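Local coordinates for petrobactin-binding protein YclQ (Bacillus subtilis subsp. subtilis str. 168, PDB 3GFV) that binds iron-free and ferric petrobactin and the precursor 3,4-dihydroxybenzoic acid, serving as the solute-binding component of the YclNOPQ ABC transporter for ferric-petrobactin uptake, at residues K67-S70 / K71-D74; E111-I115 / A116-Y120; A126-M129 / E130-S134; Y220-I223 / S224-N227; I267-S271 / A272-L276. All coordinates share one frame; numbering follows the deposited sequence.

Overall arrangement
All five contacts are local, between residues a few positions apart, and they illustrate how caps, turns and one-turn side-chain pairs begin, end or join the elements of a periplasmic binding protein fold. Interaction 1 and interaction 5 touch, Tyr-68 CD2 lying 3.4 Å from Thr-273 OG1, with centres about 16 Å apart. Interaction 2, in a beta-alpha-beta unit, precedes interaction 3 in the chain; their nearest atoms are about 8 Å apart. Interaction 4 lies far from interaction 2, about 45 Å between centres, on the opposite side of the chain's centre. Interaction 5 is nearest that centre, and its Tyr-275 side chain comes within about 3 Å of a bound phosphate ion, probably from the crystallisation liquor.

Interaction 1. Residues K67-S70 / K71-D74; sequences KYLS and KFKD
Leu-69 O accepts from Phe-72 N at 3.0 Å and Ser-70 O from Lys-73 N, successive i-to-i+3 bonds that wind residues 67-73 into 3-10 turns. A water spans the junction, donating to Tyr-68 O and accepting from Lys-71 N. The Leu-69 methyl CD2 meets the Phe-72 ring at CE2, 3.7 Å away, and the pair packs against helix 42-50; the ring also meets Tyr-77. With chi1 at 79°, Lys-71 sets its CG over one Phe-72 face, offset toward the rim, while its NZ forms a salt bridge with Asp-49 of helix 42-50. The loop joining strands 57-60 and 78-79 is thereby packed and salt-bridged to that helix. Ser-70 turns its hydroxyl back to the residue three positions earlier: chi1 of 58° places it between the backbone N and carbonyl carbon, and Ser-70 OG donates in the carbonyl plane to Lys-67 O, 3.0 Å away.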
loop_
_atom_site.group_PDB
_atom_site.type_symbol
_atom_site.label_atom_id
_atom_site.label_comp_id
_atom_site.label_asym_id
_atom_site.label_seq_id
_atom_site.Cartn_x
_atom_site.Cartn_y
_atom_site.Cartn_z
ATOM N N LYS A 67 4.312 -11.331 -2.982
ATOM C CA LYS A 67 5.468 -12.211 -2.969
ATOM C C LYS A 67 6.403 -11.921 -1.801
ATOM O O LYS A 67 6.920 -12.846 -1.187
ATOM C CB LYS A 67 6.247 -12.132 -4.283
ATOM C CG LYS A 67 7.373 -13.163 -4.356
ATOM C CD LYS A 67 8.316 -12.928 -5.528
ATOM C CE LYS A 67 9.613 -13.714 -5.336
ATOM N NZ LYS A 67 10.537 -13.595 -6.501
ATOM N N TYR A 68 6.622 -10.640 -1.519
ATOM C CA TYR A 68 7.555 -10.260 -0.465
ATOM C C TYR A 68 7.093 -10.755 0.901
ATOM O O TYR A 68 7.906 -10.834 1.817
ATOM C CB TYR A 68 7.852 -8.740 -0.457
ATOM C CG TYR A 68 6.825 -7.842 0.218
ATOM C CD1 TYR A 68 7.107 -7.210 1.419
ATOM C CD2 TYR A 68 5.585 -7.608 -0.365
ATOM C CE1 TYR A 68 6.179 -6.372 2.032
ATOM C CE2 TYR A 68 4.651 -6.781 0.239
ATOM C CZ TYR A 68 4.954 -6.165 1.438
ATOM O OH TYR A 68 4.024 -5.356 2.039
ATOM N N LEU A 69 5.813 -11.111 1.023
ATOM C CA LEU A 69 5.267 -11.614 2.297
ATOM C C LEU A 69 5.034 -13.122 2.319
ATOM O O LEU A 69 4.372 -13.640 3.221
ATOM C CB LEU A 69 3.959 -10.886 2.638
ATOM C CG LEU A 69 4.140 -9.398 2.958
ATOM C CD1 LEU A 69 2.829 -8.634 3.004
ATOM C CD2 LEU A 69 4.898 -9.279 4.294
ATOM N N SER A 70 5.581 -13.836 1.343
ATOM C CA SER A 70 5.309 -15.287 1.219
ATOM C C SER A 70 5.746 -16.120 2.427
ATOM O O SER A 70 5.214 -17.201 2.672
ATOM C CB SER A 70 5.942 -15.857 -0.060
ATOM O OG SER A 70 7.341 -15.626 -0.070
ATOM N N LYS A 71 6.708 -15.612 3.184
ATOM C CA LYS A 71 7.166 -16.310 4.385
ATOM C C LYS A 71 5.991 -16.578 5.333
ATOM O O LYS A 71 5.993 -17.542 6.090
ATOM C CB LYS A 71 8.230 -15.472 5.095
ATOM C CG LYS A 71 7.629 -14.348 5.919
ATOM C CD LYS A 71 8.625 -13.231 6.145
ATOM C CE LYS A 71 9.834 -13.721 6.902
ATOM N NZ LYS A 71 10.870 -12.659 6.962
ATOM N N PHE A 72 4.972 -15.726 5.271
ATOM C CA PHE A 72 3.837 -15.845 6.187
ATOM C C PHE A 72 2.864 -16.982 5.852
ATOM O O PHE A 72 1.878 -17.187 6.559
ATOM C CB PHE A 72 3.134 -14.490 6.331
ATOM C CG PHE A 72 3.948 -13.489 7.122
ATOM C CD1 PHE A 72 4.051 -13.616 8.497
ATOM C CD2 PHE A 72 4.615 -12.451 6.494
ATOM C CE1 PHE A 72 4.811 -12.713 9.240
ATOM C CE2 PHE A 72 5.374 -11.552 7.227
ATOM C CZ PHE A 72 5.464 -11.686 8.608
ATOM N N LYS A 73 3.165 -17.740 4.800
ATOM C CA LYS A 73 2.400 -18.950 4.489
ATOM C C LYS A 73 2.685 -20.042 5.524
ATOM O O LYS A 73 1.902 -20.977 5.699
ATOM C CB LYS A 73 2.739 -19.463 3.086
ATOM C CG LYS A 73 2.421 -18.478 1.989
ATOM C CD LYS A 73 2.634 -19.073 0.604
ATOM C CE LYS A 73 2.249 -18.064 -0.475
ATOM N NZ LYS A 73 1.939 -18.711 -1.783
ATOM N N ASP A 74 3.822 -19.922 6.201
ATOM C CA ASP A 74 4.186 -20.852 7.275
ATOM C C ASP A 74 3.006 -21.099 8.207
ATOM O O ASP A 74 2.330 -20.166 8.620
ATOM C CB ASP A 74 5.376 -20.293 8.073
ATOM C CG ASP A 74 6.032 -21.337 8.963
ATOM O OD1 ASP A 74 5.402 -21.817 9.936
ATOM O OD2 ASP A 74 7.207 -21.661 8.697
HETATM O O HOH W 1 8.483 -13.366 2.643
#

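Interaction 2. Residues E111-I115 / A116-Y120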
loop_
_atom_site.group_PDB
_atom_site.type_symbol
_atom_site.label_atom_id
_atom_site.label_comp_id
_atom_site.label_asym_id
_atom_site.label_seq_id
_atom_site.Cartn_x
_atom_site.Cartn_y
_atom_site.Cartn_z
ATOM N N GLU A 111 -16.992 -5.065 15.579
ATOM C CA GLU A 111 -16.971 -6.521 15.743
ATOM C C GLU A 111 -15.600 -7.007 16.236
ATOM O O GLU A 111 -15.502 -7.877 17.104
ATOM C CB GLU A 111 -17.349 -7.217 14.419
ATOM C CG GLU A 111 -18.146 -8.506 14.596
ATOM C CD GLU A 111 -18.502 -9.217 13.277
ATOM O OE1 GLU A 111 -18.552 -10.470 13.290
ATOM O OE2 GLU A 111 -18.743 -8.544 12.243
ATOM N N PHE A 112 -14.538 -6.445 15.670
ATOM C CA PHE A 112 -13.190 -6.824 16.060
ATOM C C PHE A 112 -12.917 -6.382 17.498
ATOM O O PHE A 112 -12.271 -7.099 18.263
ATOM C CB PHE A 112 -12.184 -6.167 15.123
ATOM C CG PHE A 112 -11.953 -6.926 13.821
ATOM C CD1 PHE A 112 -11.423 -8.216 13.837
ATOM C CD2 PHE A 112 -12.231 -6.331 12.593
ATOM C CE1 PHE A 112 -11.170 -8.898 12.642
ATOM C CE2 PHE A 112 -11.999 -7.013 11.393
ATOM C CZ PHE A 112 -11.461 -8.290 11.422
ATOM N N SER A 113 -13.419 -5.201 17.853
ATOM C CA SER A 113 -13.200 -4.633 19.192
ATOM C C SER A 113 -13.819 -5.463 20.308
ATOM O O SER A 113 -13.362 -5.397 21.444
ATOM C CB SER A 113 -13.717 -3.198 19.284
ATOM O OG SER A 113 -12.970 -2.337 18.446
ATOM N N LYS A 114 -14.859 -6.239 19.988
ATOM C CA LYS A 114 -15.433 -7.172 20.955
ATOM C C LYS A 114 -14.484 -8.337 21.246
ATOM O O LYS A 114 -14.554 -8.954 22.311
ATOM C CB LYS A 114 -16.794 -7.702 20.476
ATOM C CG LYS A 114 -17.926 -6.688 20.553
ATOM C CD LYS A 114 -19.278 -7.380 20.754
ATOM C CE LYS A 114 -20.411 -6.378 20.968
ATOM N NZ LYS A 114 -20.767 -5.661 19.711
ATOM N N ILE A 115 -13.586 -8.629 20.308
ATOM C CA ILE A 115 -12.619 -9.717 20.489
ATOM C C ILE A 115 -11.374 -9.261 21.257
ATOM O O ILE A 115 -10.912 -9.921 22.184
ATOM C CB ILE A 115 -12.197 -10.311 19.129
ATOM C CG1 ILE A 115 -13.425 -10.829 18.368
ATOM C CG2 ILE A 115 -11.162 -11.408 19.317
ATOM C CD1 ILE A 115 -13.132 -11.207 16.935
ATOM N N ALA A 116 -10.837 -8.116 20.869
ATOM C CA ALA A 116 -9.601 -7.634 21.475
ATOM C C ALA A 116 -9.444 -6.165 21.149
ATOM O O ALA A 116 -10.153 -5.637 20.276
ATOM C CB ALA A 116 -8.413 -8.421 20.928
ATOM N N PRO A 117 -8.508 -5.499 21.835
ATOM C CA PRO A 117 -8.220 -4.118 21.444
ATOM C C PRO A 117 -7.855 -4.079 19.971
ATOM O O PRO A 117 -7.049 -4.885 19.514
ATOM C CB PRO A 117 -7.022 -3.736 22.335
ATOM C CG PRO A 117 -7.194 -4.634 23.571
ATOM C CD PRO A 117 -7.735 -5.935 23.013
ATOM N N THR A 118 -8.461 -3.149 19.244
ATOM C CA THR A 118 -8.290 -3.074 17.810
ATOM C C THR A 118 -7.900 -1.665 17.444
ATOM O O THR A 118 -8.475 -0.700 17.952
ATOM C CB THR A 118 -9.604 -3.438 17.097
ATOM O OG1 THR A 118 -9.949 -4.779 17.452
ATOM C CG2 THR A 118 -9.451 -3.337 15.575
ATOM N N ILE A 119 -6.909 -1.551 16.573
ATOM C CA ILE A 119 -6.494 -0.252 16.089
ATOM C C ILE A 119 -6.520 -0.268 14.572
ATOM O O ILE A 119 -6.243 -1.283 13.944
ATOM C CB ILE A 119 -5.090 0.138 16.617
ATOM C CG1 ILE A 119 -4.020 -0.847 16.097
ATOM C CG2 ILE A 119 -5.119 0.217 18.171
ATOM C CD1 ILE A 119 -2.579 -0.490 16.473
ATOM N N TYR A 120 -6.860 0.881 14.008
ATOM C CA TYR A 120 -6.840 1.093 12.560
ATOM C C TYR A 120 -5.543 1.761 12.130
ATOM O O TYR A 120 -5.206 2.847 12.637
ATOM C CB TYR A 120 -8.031 1.969 12.213
ATOM C CG TYR A 120 -8.156 2.319 10.757
ATOM C CD1 TYR A 120 -9.080 1.662 9.957
ATOM C CD2 TYR A 120 -7.391 3.330 10.197
ATOM C CE1 TYR A 120 -9.227 1.995 8.608
ATOM C CE2 TYR A 120 -7.526 3.668 8.837
ATOM C CZ TYR A 120 -8.452 2.987 8.061
ATOM O OH TYR A 120 -8.610 3.291 6.723
HETATM O O HOH W 2 -10.745 -1.371 19.906
#
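Phe-112, Ser-113 and Thr-118 make a local contact round the turn that leads from helix 109-115 into strand 118-120. Ala-116 N donates to Phe-112 O at 3.1 Å, and the same oxygen also takes Ile-115 N. Thr-118 then turns back toward the helix. Its OG1 lies 3.5 Å from Phe-112 CB, and its methyl CG2 comes alongside the same carbon. This hydroxyl donates to Ala-116 O, 3.0 Å away, from above the carbonyl plane, which fixes the rotation of the hydroxyl. The unit is a beta-alpha-beta crossover, strand 98-101 to helix to strand 118-120, and the Phe-112 ring continues inward to Phe-40, Phe-88 and the 98-101 strand. Ser-113 OG, held near its own backbone N by chi1 -66°, donates to Tyr-109 O and accepts from a water at 2.8 Å. That water in turn accepts from Thr-118 N, and Ser-113 CA makes a CH...O contact with Ala-116 O at 3.4 Å.

Interaction 3. Residues A126-M129 / E130-S134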
loop_
_atom_site.group_PDB
_atom_site.type_symbol
_atom_site.label_atom_id
_atom_site.label_comp_id
_atom_site.label_asym_id
_atom_site.label_seq_id
_atom_site.Cartn_x
_atom_site.Cartn_y
_atom_site.Cartn_z
ATOM N N ALA A 126 -5.060 11.319 1.376
ATOM C CA ALA A 126 -5.120 12.770 1.270
ATOM C C ALA A 126 -3.995 13.409 2.099
ATOM O O ALA A 126 -3.675 14.592 1.940
ATOM C CB ALA A 126 -6.485 13.279 1.720
ATOM N N LYS A 127 -3.401 12.613 2.986
ATOM C CA LYS A 127 -2.329 13.069 3.868
ATOM C C LYS A 127 -1.335 11.935 3.990
ATOM O O LYS A 127 -1.158 11.378 5.078
ATOM C CB LYS A 127 -2.860 13.318 5.286
ATOM C CG LYS A 127 -3.769 14.500 5.486
ATOM C CD LYS A 127 -4.457 14.362 6.845
ATOM C CE LYS A 127 -4.736 15.708 7.486
ATOM N NZ LYS A 127 -5.507 16.612 6.583
ATOM N N TYR A 128 -0.705 11.561 2.887
ATOM C CA TYR A 128 -0.019 10.277 2.851
ATOM C C TYR A 128 1.103 10.170 3.915
ATOM O O TYR A 128 1.063 9.290 4.774
ATOM C CB TYR A 128 0.509 9.952 1.446
ATOM C CG TYR A 128 0.798 8.495 1.308
ATOM C CD1 TYR A 128 -0.064 7.655 0.607
ATOM C CD2 TYR A 128 1.902 7.930 1.939
ATOM C CE1 TYR A 128 0.188 6.296 0.515
ATOM C CE2 TYR A 128 2.160 6.587 1.855
ATOM C CZ TYR A 128 1.310 5.774 1.144
ATOM O OH TYR A 128 1.574 4.431 1.057
HETATM N N MSE A 129 2.085 11.060 3.859
HETATM C CA MSE A 129 3.265 10.905 4.710
HETATM C C MSE A 129 2.933 11.121 6.181
HETATM O O MSE A 129 3.484 10.451 7.059
HETATM C CB MSE A 129 4.398 11.826 4.241
HETATM C CG MSE A 129 5.076 11.327 2.962
HETATM SE SE MSE A 129 5.520 9.420 3.034
HETATM C CE MSE A 129 6.992 9.503 4.358
ATOM N N GLU A 130 2.022 12.045 6.463
ATOM C CA GLU A 130 1.600 12.266 7.844
ATOM C C GLU A 130 1.064 10.965 8.442
ATOM O O GLU A 130 1.499 10.549 9.518
ATOM C CB GLU A 130 0.538 13.364 7.921
ATOM C CG GLU A 130 -0.054 13.578 9.311
ATOM C CD GLU A 130 -1.078 14.709 9.347
ATOM O OE1 GLU A 130 -2.245 14.448 9.710
ATOM O OE2 GLU A 130 -0.720 15.854 8.999
ATOM N N SER A 131 0.129 10.330 7.734
ATOM C CA SER A 131 -0.488 9.094 8.221
ATOM C C SER A 131 0.516 7.938 8.198
ATOM O O SER A 131 0.526 7.102 9.116
ATOM C CB SER A 131 -1.781 8.744 7.442
ATOM O OG SER A 131 -1.486 8.502 6.086
ATOM N N PHE A 132 1.358 7.888 7.165
ATOM C CA PHE A 132 2.406 6.865 7.065
ATOM C C PHE A 132 3.330 6.939 8.282
ATOM O O PHE A 132 3.588 5.949 8.957
ATOM C CB PHE A 132 3.236 7.065 5.796
ATOM C CG PHE A 132 4.326 6.037 5.604
ATOM C CD1 PHE A 132 4.031 4.802 5.044
ATOM C CD2 PHE A 132 5.651 6.321 5.937
ATOM C CE1 PHE A 132 5.030 3.850 4.849
ATOM C CE2 PHE A 132 6.653 5.372 5.758
ATOM C CZ PHE A 132 6.337 4.130 5.192
ATOM N N LYS A 133 3.848 8.118 8.566
ATOM C CA LYS A 133 4.723 8.222 9.735
ATOM C C LYS A 133 3.987 7.919 11.037
ATOM O O LYS A 133 4.526 7.259 11.930
ATOM C CB LYS A 133 5.382 9.588 9.788
ATOM C CG LYS A 133 6.346 9.782 8.627
ATOM C CD LYS A 133 7.018 11.147 8.693
ATOM C CE LYS A 133 8.285 11.153 7.859
ATOM N NZ LYS A 133 8.931 12.488 7.881
ATOM N N SER A 134 2.751 8.389 11.147
ATOM C CA SER A 134 2.005 8.164 12.379
ATOM C C SER A 134 1.779 6.675 12.613
ATOM O O SER A 134 1.921 6.184 13.726
ATOM C CB SER A 134 0.692 8.936 12.368
ATOM O OG SER A 134 -0.091 8.576 13.483
#
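Selenomethionine Met-129 and Phe-132 run alongside each other in the same direction, in the tightly packed part of this first helical turn. The selenium sits 4.9 Å from the Phe-132 centroid, 40° off the ring normal, an oblique Met-aromatic contact. Bends at chi2 (-47°) and chi3 fold the terminal methyl toward the Phe-132 ring, with Met-129 CE at 3.8 Å from Phe-132 CD2. Tyr-128 CE2 meets the other flank at Phe-132 CD1, and helices 146-170 and 281-296 cover this side, Met-284 touching all three residues. The outer side is looser: Lys-127 NZ stays 5.0 Å from Glu-130 OE1, so the meeting is of Lys-127 CD and CE with that oxygen, and the charges do not touch. Between the two sides, Ser-131 OG lies 3.1 Å from Lys-127 O and 3.0 Å from Tyr-128 O, its proton unassigned between them, and also takes Asp-124 N. With Lys-127 at the N-cap position and Ser-131 N donating to its carbonyl, this is the opening turn of helix 128-142.

Interaction 4. Residues Y220-I223 / S224-N227; sequences YEYI and SKTN
Thr-226 OG1 stands over the centre of the Tyr-222 ring, 3.4 Å above its plane, one helical turn further along helix 220-226. In Tyr-222 a chi1 of 172°, with CG opposite the backbone N, brings the end of the ring to Thr-226. Thr-226 has its hydroxyl beside its own backbone N (chi1 -60°), which swings the oxygen back to the preceding turn, where it donates to Tyr-222 O at 2.8 Å. Thr-226 N reaches the same oxygen at 2.9 Å, and the two donors come from opposite faces of the carbonyl plane. The phenol hydroxyl is hydrogen-bonded to Asp-206. Lys-225 adopts a less usual chi1 of 89° and otherwise extends, its CE passing obliquely by the ring at 4.3 Å from Tyr-222 CD1. The helix ends before Asn-227, whose phi is positive and whose N donates to Ile-223 O. With two donors on Tyr-222 O, the last turn uses the threonine's proton within the helix, while the oxygen lies over the aromatic face.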
loop_
_atom_site.group_PDB
_atom_site.type_symbol
_atom_site.label_atom_id
_atom_site.label_comp_id
_atom_site.label_asym_id
_atom_site.label_seq_id
_atom_site.Cartn_x
_atom_site.Cartn_y
_atom_site.Cartn_z
ATOM N N TYR A 220 -9.172 3.943 -23.697
ATOM C CA TYR A 220 -7.863 4.003 -24.341
ATOM C C TYR A 220 -7.632 5.386 -24.934
ATOM O O TYR A 220 -6.513 5.916 -24.892
ATOM C CB TYR A 220 -7.731 2.935 -25.435
ATOM C CG TYR A 220 -7.687 1.513 -24.910
ATOM C CD1 TYR A 220 -6.702 0.623 -25.326
ATOM C CD2 TYR A 220 -8.628 1.063 -23.992
ATOM C CE1 TYR A 220 -6.664 -0.680 -24.846
ATOM C CE2 TYR A 220 -8.597 -0.232 -23.506
ATOM C CZ TYR A 220 -7.615 -1.101 -23.937
ATOM O OH TYR A 220 -7.591 -2.389 -23.442
ATOM N N GLU A 221 -8.696 5.971 -25.485
ATOM C CA GLU A 221 -8.613 7.299 -26.066
ATOM C C GLU A 221 -8.157 8.319 -25.032
ATOM O O GLU A 221 -7.552 9.328 -25.382
ATOM C CB GLU A 221 -9.956 7.741 -26.642
ATOM C CG GLU A 221 -10.357 7.046 -27.936
ATOM C CD GLU A 221 -11.155 5.770 -27.702
ATOM O OE1 GLU A 221 -11.066 5.203 -26.582
ATOM O OE2 GLU A 221 -11.879 5.342 -28.640
ATOM N N TYR A 222 -8.487 8.069 -23.766
ATOM C CA TYR A 222 -8.037 8.941 -22.691
ATOM C C TYR A 222 -6.509 8.897 -22.536
ATOM O O TYR A 222 -5.876 9.916 -22.323
ATOM C CB TYR A 222 -8.674 8.529 -21.356
ATOM C CG TYR A 222 -8.090 9.275 -20.196
ATOM C CD1 TYR A 222 -8.515 10.565 -19.899
ATOM C CD2 TYR A 222 -7.093 8.710 -19.390
ATOM C CE1 TYR A 222 -7.965 11.277 -18.834
ATOM C CE2 TYR A 222 -6.548 9.411 -18.334
ATOM C CZ TYR A 222 -6.982 10.681 -18.049
ATOM O OH TYR A 222 -6.413 11.367 -16.991
ATOM N N ILE A 223 -5.925 7.711 -22.655
ATOM C CA ILE A 223 -4.465 7.595 -22.558
ATOM C C ILE A 223 -3.799 8.371 -23.705
ATOM O O ILE A 223 -2.835 9.107 -23.503
ATOM C CB ILE A 223 -4.037 6.125 -22.561
ATOM C CG1 ILE A 223 -4.558 5.435 -21.294
ATOM C CG2 ILE A 223 -2.520 5.997 -22.608
ATOM C CD1 ILE A 223 -4.356 3.940 -21.308
ATOM N N SER A 224 -4.352 8.216 -24.899
ATOM C CA SER A 224 -3.865 8.899 -26.089
ATOM C C SER A 224 -3.994 10.409 -25.929
ATOM O O SER A 224 -3.060 11.179 -26.206
ATOM C CB SER A 224 -4.659 8.411 -27.305
ATOM O OG SER A 224 -4.331 9.167 -28.459
ATOM N N LYS A 225 -5.151 10.872 -25.486
ATOM C CA LYS A 225 -5.284 12.321 -25.383
ATOM C C LYS A 225 -4.427 12.921 -24.273
ATOM O O LYS A 225 -4.008 14.067 -24.352
ATOM C CB LYS A 225 -6.741 12.768 -25.296
ATOM C CG LYS A 225 -7.316 12.845 -23.939
ATOM C CD LYS A 225 -8.486 13.811 -23.939
ATOM C CE LYS A 225 -9.247 13.750 -22.635
ATOM N NZ LYS A 225 -10.408 14.690 -22.623
ATOM N N THR A 226 -4.164 12.133 -23.230
ATOM C CA THR A 226 -3.320 12.585 -22.135
ATOM C C THR A 226 -1.846 12.568 -22.516
ATOM O O THR A 226 -1.090 13.432 -22.070
ATOM C CB THR A 226 -3.559 11.698 -20.911
ATOM O OG1 THR A 226 -4.940 11.813 -20.548
ATOM C CG2 THR A 226 -2.657 12.117 -19.743
ATOM N N ASN A 227 -1.457 11.622 -23.376
ATOM C CA ASN A 227 -0.063 11.490 -23.822
ATOM C C ASN A 227 1.006 11.582 -22.706
ATOM O O ASN A 227 1.931 12.405 -22.745
ATOM C CB ASN A 227 0.249 12.508 -24.944
ATOM C CG ASN A 227 1.590 12.238 -25.614
ATOM O OD1 ASN A 227 2.030 11.095 -25.669
ATOM N ND2 ASN A 227 2.250 13.303 -26.133
#

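Interaction 5. Residues I267-S271 / A272-L276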
loop_
_atom_site.group_PDB
_atom_site.type_symbol
_atom_site.label_atom_id
_atom_site.label_comp_id
_atom_site.label_asym_id
_atom_site.label_seq_id
_atom_site.Cartn_x
_atom_site.Cartn_y
_atom_site.Cartn_z
ATOM N N ILE A 267 5.960 1.537 -16.847
ATOM C CA ILE A 267 6.515 0.976 -15.614
ATOM C C ILE A 267 5.491 0.027 -15.024
ATOM O O ILE A 267 4.402 0.447 -14.610
ATOM C CB ILE A 267 6.873 2.114 -14.666
ATOM C CG1 ILE A 267 7.935 2.996 -15.353
ATOM C CG2 ILE A 267 7.314 1.591 -13.272
ATOM C CD1 ILE A 267 8.136 4.356 -14.704
ATOM N N TYR A 268 5.823 -1.264 -15.043
ATOM C CA TYR A 268 4.919 -2.293 -14.543
ATOM C C TYR A 268 5.195 -2.488 -13.054
ATOM O O TYR A 268 6.179 -3.117 -12.667
ATOM C CB TYR A 268 5.106 -3.600 -15.305
ATOM C CG TYR A 268 4.847 -3.438 -16.778
ATOM C CD1 TYR A 268 3.567 -3.566 -17.288
ATOM C CD2 TYR A 268 5.873 -3.102 -17.653
ATOM C CE1 TYR A 268 3.318 -3.400 -18.645
ATOM C CE2 TYR A 268 5.627 -2.936 -19.004
ATOM C CZ TYR A 268 4.349 -3.090 -19.489
ATOM O OH TYR A 268 4.099 -2.923 -20.835
ATOM N N LEU A 269 4.323 -1.925 -12.237
ATOM C CA LEU A 269 4.491 -1.975 -10.790
ATOM C C LEU A 269 4.150 -3.377 -10.299
ATOM O O LEU A 269 3.468 -4.129 -10.984
ATOM C CB LEU A 269 3.632 -0.903 -10.112
ATOM C CG LEU A 269 4.052 0.545 -10.440
ATOM C CD1 LEU A 269 3.059 1.585 -9.905
ATOM C CD2 LEU A 269 5.510 0.863 -10.000
ATOM N N ASP A 270 4.663 -3.737 -9.125
ATOM C CA ASP A 270 4.359 -5.032 -8.513
ATOM C C ASP A 270 2.918 -5.002 -8.023
ATOM O O ASP A 270 2.640 -4.552 -6.916
ATOM C CB ASP A 270 5.355 -5.246 -7.362
ATOM C CG ASP A 270 5.028 -6.450 -6.481
ATOM O OD1 ASP A 270 4.084 -7.215 -6.756
ATOM O OD2 ASP A 270 5.742 -6.610 -5.476
ATOM N N SER A 271 1.992 -5.494 -8.855
ATOM C CA SER A 271 0.573 -5.249 -8.626
ATOM C C SER A 271 0.091 -5.775 -7.279
ATOM O O SER A 271 -0.676 -5.102 -6.580
ATOM C CB SER A 271 -0.266 -5.846 -9.755
ATOM O OG SER A 271 0.131 -5.296 -11.021
ATOM N N ALA A 272 0.527 -6.977 -6.920
ATOM C CA ALA A 272 0.122 -7.547 -5.627
ATOM C C ALA A 272 0.496 -6.636 -4.447
ATOM O O ALA A 272 -0.321 -6.379 -3.562
ATOM C CB ALA A 272 0.714 -8.961 -5.442
ATOM N N THR A 273 1.724 -6.131 -4.436
ATOM C CA THR A 273 2.137 -5.228 -3.370
ATOM C C THR A 273 1.357 -3.916 -3.404
ATOM O O THR A 273 0.871 -3.439 -2.378
ATOM C CB THR A 273 3.648 -4.971 -3.442
ATOM O OG1 THR A 273 4.329 -6.203 -3.189
ATOM C CG2 THR A 273 4.090 -3.926 -2.408
ATOM N N TRP A 274 1.205 -3.336 -4.600
ATOM C CA TRP A 274 0.545 -2.041 -4.713
ATOM C C TRP A 274 -0.948 -2.084 -4.404
ATOM O O TRP A 274 -1.491 -1.144 -3.803
ATOM C CB TRP A 274 0.800 -1.411 -6.094
ATOM C CG TRP A 274 2.169 -0.846 -6.227
ATOM C CD1 TRP A 274 3.340 -1.541 -6.317
ATOM C CD2 TRP A 274 2.520 0.540 -6.281
ATOM N NE1 TRP A 274 4.402 -0.670 -6.430
ATOM C CE2 TRP A 274 3.926 0.614 -6.374
ATOM C CE3 TRP A 274 1.782 1.728 -6.227
ATOM C CZ2 TRP A 274 4.613 1.835 -6.452
ATOM C CZ3 TRP A 274 2.462 2.943 -6.299
ATOM C CH2 TRP A 274 3.865 2.982 -6.414
ATOM N N TYR A 275 -1.595 -3.190 -4.776
ATOM C CA TYR A 275 -3.034 -3.331 -4.587
ATOM C C TYR A 275 -3.415 -3.912 -3.213
ATOM O O TYR A 275 -4.358 -3.443 -2.578
ATOM C CB TYR A 275 -3.622 -4.182 -5.713
ATOM C CG TYR A 275 -5.122 -4.286 -5.641
ATOM C CD1 TYR A 275 -5.921 -3.189 -5.943
ATOM C CD2 TYR A 275 -5.735 -5.470 -5.267
ATOM C CE1 TYR A 275 -7.306 -3.276 -5.891
ATOM C CE2 TYR A 275 -7.118 -5.567 -5.211
ATOM C CZ TYR A 275 -7.895 -4.461 -5.520
ATOM O OH TYR A 275 -9.273 -4.548 -5.459
ATOM N N LEU A 276 -2.665 -4.898 -2.741
ATOM C CA LEU A 276 -3.038 -5.585 -1.496
ATOM C C LEU A 276 -2.324 -5.000 -0.297
ATOM O O LEU A 276 -2.732 -5.216 0.843
ATOM C CB LEU A 276 -2.658 -7.053 -1.561
ATOM C CG LEU A 276 -3.299 -7.812 -2.726
ATOM C CD1 LEU A 276 -2.721 -9.219 -2.821
ATOM C CD2 LEU A 276 -4.823 -7.820 -2.611
HETATM O O HOH W 3 2.100 -8.682 -8.586
#
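Leu-269 lays its CD1 methyl over the six-membered ring of Trp-274, 3.6 Å from the centroid and only 3° off the ring normal, a CH-pi contact. Its other methyl, CD2, sits on the same side near the rim, 3.8 Å from Trp-274 CZ2. At the indole edge, in the ring plane, lies Asp-270 O, 3.1 Å from Trp-274 CD1; the same oxygen accepts from Trp-274 N at 3.0 Å, so the carbonyl both opens the helix and borders the ring. Asp-270 is the N-cap. Chi1 of 171° turns its carboxylate over the first helical turn: OD1 takes a weak bond from Thr-273 N, while Asp-270 OD2 accepts from Thr-273 OG1 at 2.7 Å, met from above the carboxylate plane. A water donates to OD1 and accepts from Ala-272 N, and Gln-286 supplies a further donor to OD2. The negative cap facing the helix N-terminus would probably be stabilised by the helix dipole. Ser-271 O accepts from Tyr-275 N; the Tyr-275 ring makes a cation-pi contact with Arg-104, its OH bonds Arg-236, and the side chain comes about 3 Å from a phosphate ion, probably from the crystallisation liquor. The turn links strand 266-268, paired with strand 230-235, to helix 271-276: Trp-274 NE1 bonds Glu-290 of helix 281-296, and Leu-269 and Trp-274 pack on Ile-196 of helix 195-198 and Ile-234 of the neighbouring strand.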